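Local coordinates for proline iminopeptidase (Streptomyces halstedii, PDB 3WMR), which probably hydrolyses amide bonds as a serine hydrolase of the alpha/beta hydrolase fold, releasing an N-terminal residue from peptide or polyketide-linked substrates, at residues R201-F213 and E289-E301. Residues are numbered along the deposited sequence; the frame is centred on the assembly and turned at random.
Sequences RHVCRIVPWPRDF and ENSSHVPHLEEPE
Glu298 OE2 is gripped by two donors, one from each segment. Arg205 N reaches the anti lone pair of Glu298 OE2 at 2.9 Å in a nearly straight bond (176°). Ser292 OG takes the syn lone pair of Glu298 OE2 at 2.6 Å. Glu298 OE1 accepts from Ser292 N at 2.7 Å, from above the carboxylate plane, so the group is pinned against rotation and ties the loop around Arg205 to the one carrying His293. With chi1 at 61°, Ser292 OG stays between its own N and carbonyl carbon, letting N and OG clasp both carboxylate oxygens. The Arg205 side chain crosses that of Glu298 at about a right angle, its guanidinium making no salt bridge there; bent at chi3 (83°), it returns NH1 to Arg201 O at 2.9 Å. Val203 O sits 3.1 Å from His293 CB. His293 ND1 bonds Asp266, probably completing a catalytic triad with Ser126. Farther along, Cys204 SG lies against Val294 CG2, and Leu297 CD1 and CD2 both lie 4.1 Å from Pro210 CB. The contact thus joins the 189-202/211-222 linker, in a cap-like helical insertion between strands 143-149 and 258-263, to the histidine loop after 283-288, last strand of the alpha/beta hydrolase sheet, and helix 295-298.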
# COMPACT_ATOMS: atom_id res chain seq x y z
N ARG A 201 12.94 11.59 4.66
CA ARG A 201 12.01 12.40 5.47
C ARG A 201 10.61 11.81 5.51
O ARG A 201 9.95 11.82 6.57
CB ARG A 201 11.89 13.82 4.94
CG ARG A 201 13.16 14.64 5.05
CD ARG A 201 12.90 16.04 4.54
NE ARG A 201 14.10 16.88 4.54
CZ ARG A 201 14.10 18.17 4.23
NH1 ARG A 201 12.97 18.79 3.89
NH2 ARG A 201 15.24 18.85 4.24
N HIS A 202 10.14 11.36 4.35
CA HIS A 202 8.72 11.07 4.14
C HIS A 202 8.37 9.63 3.74
O HIS A 202 7.18 9.30 3.70
CB HIS A 202 8.16 12.04 3.08
CG HIS A 202 8.46 13.47 3.35
ND1 HIS A 202 9.33 14.21 2.58
CD2 HIS A 202 8.01 14.32 4.31
CE1 HIS A 202 9.41 15.44 3.05
NE2 HIS A 202 8.62 15.53 4.10
N VAL A 203 9.36 8.77 3.47
CA VAL A 203 9.04 7.40 3.05
C VAL A 203 9.46 6.36 4.10
O VAL A 203 8.66 5.50 4.49
CB VAL A 203 9.62 7.05 1.67
CG1 VAL A 203 9.37 5.59 1.33
CG2 VAL A 203 8.99 7.92 0.58
N CYS A 204 10.72 6.44 4.52
CA CYS A 204 11.25 5.57 5.56
C CYS A 204 12.37 6.29 6.29
O CYS A 204 13.48 6.45 5.75
CB CYS A 204 11.79 4.26 4.97
SG CYS A 204 12.39 3.09 6.24
N ARG A 205 12.08 6.74 7.50
CA ARG A 205 13.05 7.47 8.29
C ARG A 205 14.13 6.58 8.93
O ARG A 205 15.11 7.09 9.48
CB ARG A 205 12.33 8.30 9.35
CG ARG A 205 11.49 9.41 8.72
CD ARG A 205 10.38 9.88 9.63
NE ARG A 205 10.83 10.86 10.61
CZ ARG A 205 11.05 12.14 10.36
NH1 ARG A 205 10.91 12.64 9.13
NH2 ARG A 205 11.45 12.94 11.34
N ILE A 206 13.98 5.26 8.84
CA ILE A 206 15.03 4.38 9.35
C ILE A 206 16.03 4.07 8.24
O ILE A 206 15.66 3.51 7.19
CB ILE A 206 14.49 3.05 9.91
CG1 ILE A 206 13.42 3.31 10.97
CG2 ILE A 206 15.64 2.24 10.53
CD1 ILE A 206 12.59 2.09 11.32
N VAL A 207 17.29 4.43 8.51
CA VAL A 207 18.43 4.19 7.63
C VAL A 207 19.59 3.68 8.50
O VAL A 207 19.83 4.25 9.56
CB VAL A 207 18.86 5.50 6.93
CG1 VAL A 207 20.12 5.30 6.10
CG2 VAL A 207 17.71 6.04 6.07
N PRO A 208 20.29 2.59 8.10
CA PRO A 208 20.04 1.75 6.93
C PRO A 208 18.58 1.28 6.88
O PRO A 208 17.93 1.17 7.92
CB PRO A 208 20.97 0.55 7.15
CG PRO A 208 22.09 1.09 7.98
CD PRO A 208 21.43 2.08 8.90
N TRP A 209 18.07 1.02 5.70
CA TRP A 209 16.69 0.56 5.58
C TRP A 209 16.49 -0.79 6.30
O TRP A 209 17.39 -1.64 6.28
CB TRP A 209 16.30 0.44 4.10
CG TRP A 209 16.09 1.76 3.40
CD1 TRP A 209 15.84 2.96 3.97
CD2 TRP A 209 16.05 1.98 1.98
NE1 TRP A 209 15.69 3.92 3.02
CE2 TRP A 209 15.79 3.35 1.78
CE3 TRP A 209 16.21 1.15 0.86
CZ2 TRP A 209 15.69 3.92 0.51
CZ3 TRP A 209 16.11 1.71 -0.40
CH2 TRP A 209 15.86 3.10 -0.56
N PRO A 210 15.31 -0.97 6.96
CA PRO A 210 14.91 -2.29 7.45
C PRO A 210 14.98 -3.32 6.32
O PRO A 210 14.69 -2.99 5.18
CB PRO A 210 13.45 -2.07 7.88
CG PRO A 210 13.38 -0.63 8.25
CD PRO A 210 14.33 0.07 7.31
N ARG A 211 15.40 -4.54 6.63
CA ARG A 211 15.51 -5.59 5.61
C ARG A 211 14.20 -5.79 4.83
O ARG A 211 14.20 -5.97 3.60
CB ARG A 211 15.91 -6.91 6.25
CG ARG A 211 16.24 -8.00 5.23
CD ARG A 211 15.70 -9.35 5.67
NE ARG A 211 14.26 -9.41 5.50
CZ ARG A 211 13.62 -9.90 4.44
NH1 ARG A 211 14.28 -10.41 3.41
NH2 ARG A 211 12.29 -9.88 4.42
N ASP A 212 13.10 -5.80 5.56
CA ASP A 212 11.80 -5.96 4.93
C ASP A 212 11.54 -4.85 3.90
O ASP A 212 10.98 -5.13 2.84
CB ASP A 212 10.69 -6.01 6.00
CG ASP A 212 10.73 -7.28 6.82
OD1 ASP A 212 11.33 -8.28 6.37
OD2 ASP A 212 10.16 -7.29 7.93
N PHE A 213 11.94 -3.62 4.22
CA PHE A 213 11.78 -2.49 3.28
C PHE A 213 12.71 -2.69 2.07
O PHE A 213 12.27 -2.60 0.91
CB PHE A 213 12.02 -1.15 3.99
CG PHE A 213 11.76 0.06 3.12
CD1 PHE A 213 10.48 0.62 3.04
CD2 PHE A 213 12.77 0.63 2.35
CE1 PHE A 213 10.22 1.71 2.21
CE2 PHE A 213 12.51 1.72 1.53
CZ PHE A 213 11.23 2.26 1.46
N GLU A 289 3.09 9.93 15.31
CA GLU A 289 3.85 11.19 15.35
C GLU A 289 5.33 11.06 15.03
O GLU A 289 5.96 12.05 14.70
CB GLU A 289 3.66 11.85 16.72
CG GLU A 289 2.22 12.23 17.05
CD GLU A 289 1.61 13.25 16.09
OE1 GLU A 289 2.34 13.87 15.29
OE2 GLU A 289 0.37 13.44 16.14
N ASN A 290 5.88 9.85 15.12
CA ASN A 290 7.28 9.64 14.76
C ASN A 290 7.45 8.72 13.56
O ASN A 290 8.49 8.06 13.40
CB ASN A 290 8.04 9.10 15.97
CG ASN A 290 7.94 10.03 17.17
OD1 ASN A 290 7.88 11.26 17.02
ND2 ASN A 290 7.90 9.45 18.35
N SER A 291 6.43 8.71 12.70
CA SER A 291 6.43 7.86 11.51
C SER A 291 6.25 8.73 10.26
O SER A 291 5.76 9.86 10.32
CB SER A 291 5.29 6.83 11.57
OG SER A 291 5.42 5.90 12.64
N SER A 292 6.68 8.18 9.13
CA SER A 292 6.32 8.69 7.82
C SER A 292 5.44 7.66 7.12
O SER A 292 4.29 7.46 7.52
CB SER A 292 7.57 9.05 7.00
OG SER A 292 8.39 7.92 6.78
N HIS A 293 5.97 7.02 6.09
CA HIS A 293 5.16 6.17 5.22
C HIS A 293 5.07 4.72 5.69
O HIS A 293 4.20 3.97 5.23
CB HIS A 293 5.73 6.22 3.80
CG HIS A 293 4.76 5.83 2.74
ND1 HIS A 293 3.61 6.55 2.48
CD2 HIS A 293 4.78 4.81 1.85
CE1 HIS A 293 2.96 5.98 1.48
NE2 HIS A 293 3.64 4.92 1.09
N VAL A 294 5.96 4.31 6.60
CA VAL A 294 5.96 2.93 7.07
C VAL A 294 5.94 2.83 8.60
O VAL A 294 6.88 2.28 9.19
CB VAL A 294 7.15 2.14 6.48
CG1 VAL A 294 6.94 1.90 4.99
CG2 VAL A 294 8.48 2.83 6.73
N PRO A 295 4.86 3.31 9.24
CA PRO A 295 4.73 3.31 10.71
C PRO A 295 4.82 1.93 11.38
O PRO A 295 5.24 1.83 12.55
CB PRO A 295 3.36 3.95 10.95
CG PRO A 295 2.61 3.83 9.66
CD PRO A 295 3.65 3.85 8.57
N HIS A 296 4.45 0.89 10.66
CA HIS A 296 4.60 -0.46 11.14
C HIS A 296 6.07 -0.86 11.37
O HIS A 296 6.31 -1.86 12.01
CB HIS A 296 3.93 -1.45 10.19
CG HIS A 296 4.51 -1.48 8.82
ND1 HIS A 296 4.24 -0.51 7.87
CD2 HIS A 296 5.33 -2.37 8.22
CE1 HIS A 296 4.88 -0.79 6.76
NE2 HIS A 296 5.55 -1.92 6.94
N LEU A 297 7.01 -0.10 10.80
CA LEU A 297 8.45 -0.30 10.96
C LEU A 297 9.03 0.79 11.85
O LEU A 297 9.87 0.52 12.71
CB LEU A 297 9.14 -0.28 9.59
CG LEU A 297 8.96 -1.55 8.76
CD1 LEU A 297 9.48 -1.35 7.35
CD2 LEU A 297 9.66 -2.73 9.43
N GLU A 298 8.58 2.01 11.62
CA GLU A 298 9.08 3.18 12.31
C GLU A 298 8.63 3.26 13.75
O GLU A 298 9.42 3.65 14.62
CB GLU A 298 8.68 4.45 11.55
CG GLU A 298 9.36 4.53 10.19
CD GLU A 298 8.67 5.48 9.23
OE1 GLU A 298 7.42 5.54 9.25
OE2 GLU A 298 9.38 6.18 8.49
N GLU A 299 7.37 2.91 14.01
CA GLU A 299 6.86 2.83 15.38
C GLU A 299 6.19 1.49 15.57
O GLU A 299 4.96 1.41 15.65
CB GLU A 299 5.87 3.97 15.64
CG GLU A 299 6.50 5.34 15.57
CD GLU A 299 5.56 6.43 16.01
OE1 GLU A 299 5.31 6.49 17.22
OE2 GLU A 299 5.09 7.23 15.17
N PRO A 300 7.00 0.41 15.63
CA PRO A 300 6.45 -0.94 15.56
C PRO A 300 5.38 -1.22 16.61
O PRO A 300 4.33 -1.80 16.29
CB PRO A 300 7.67 -1.84 15.81
CG PRO A 300 8.87 -0.99 15.62
CD PRO A 300 8.45 0.43 15.87
N GLU A 301 5.63 -0.79 17.84
CA GLU A 301 4.72 -1.08 18.95
C GLU A 301 3.47 -0.22 18.90
O GLU A 301 2.37 -0.72 19.10
CB GLU A 301 5.44 -0.89 20.28
CG GLU A 301 6.61 -1.84 20.45
CD GLU A 301 7.71 -1.29 21.33
OE1 GLU A 301 8.26 -2.08 22.12
OE2 GLU A 301 8.03 -0.08 21.24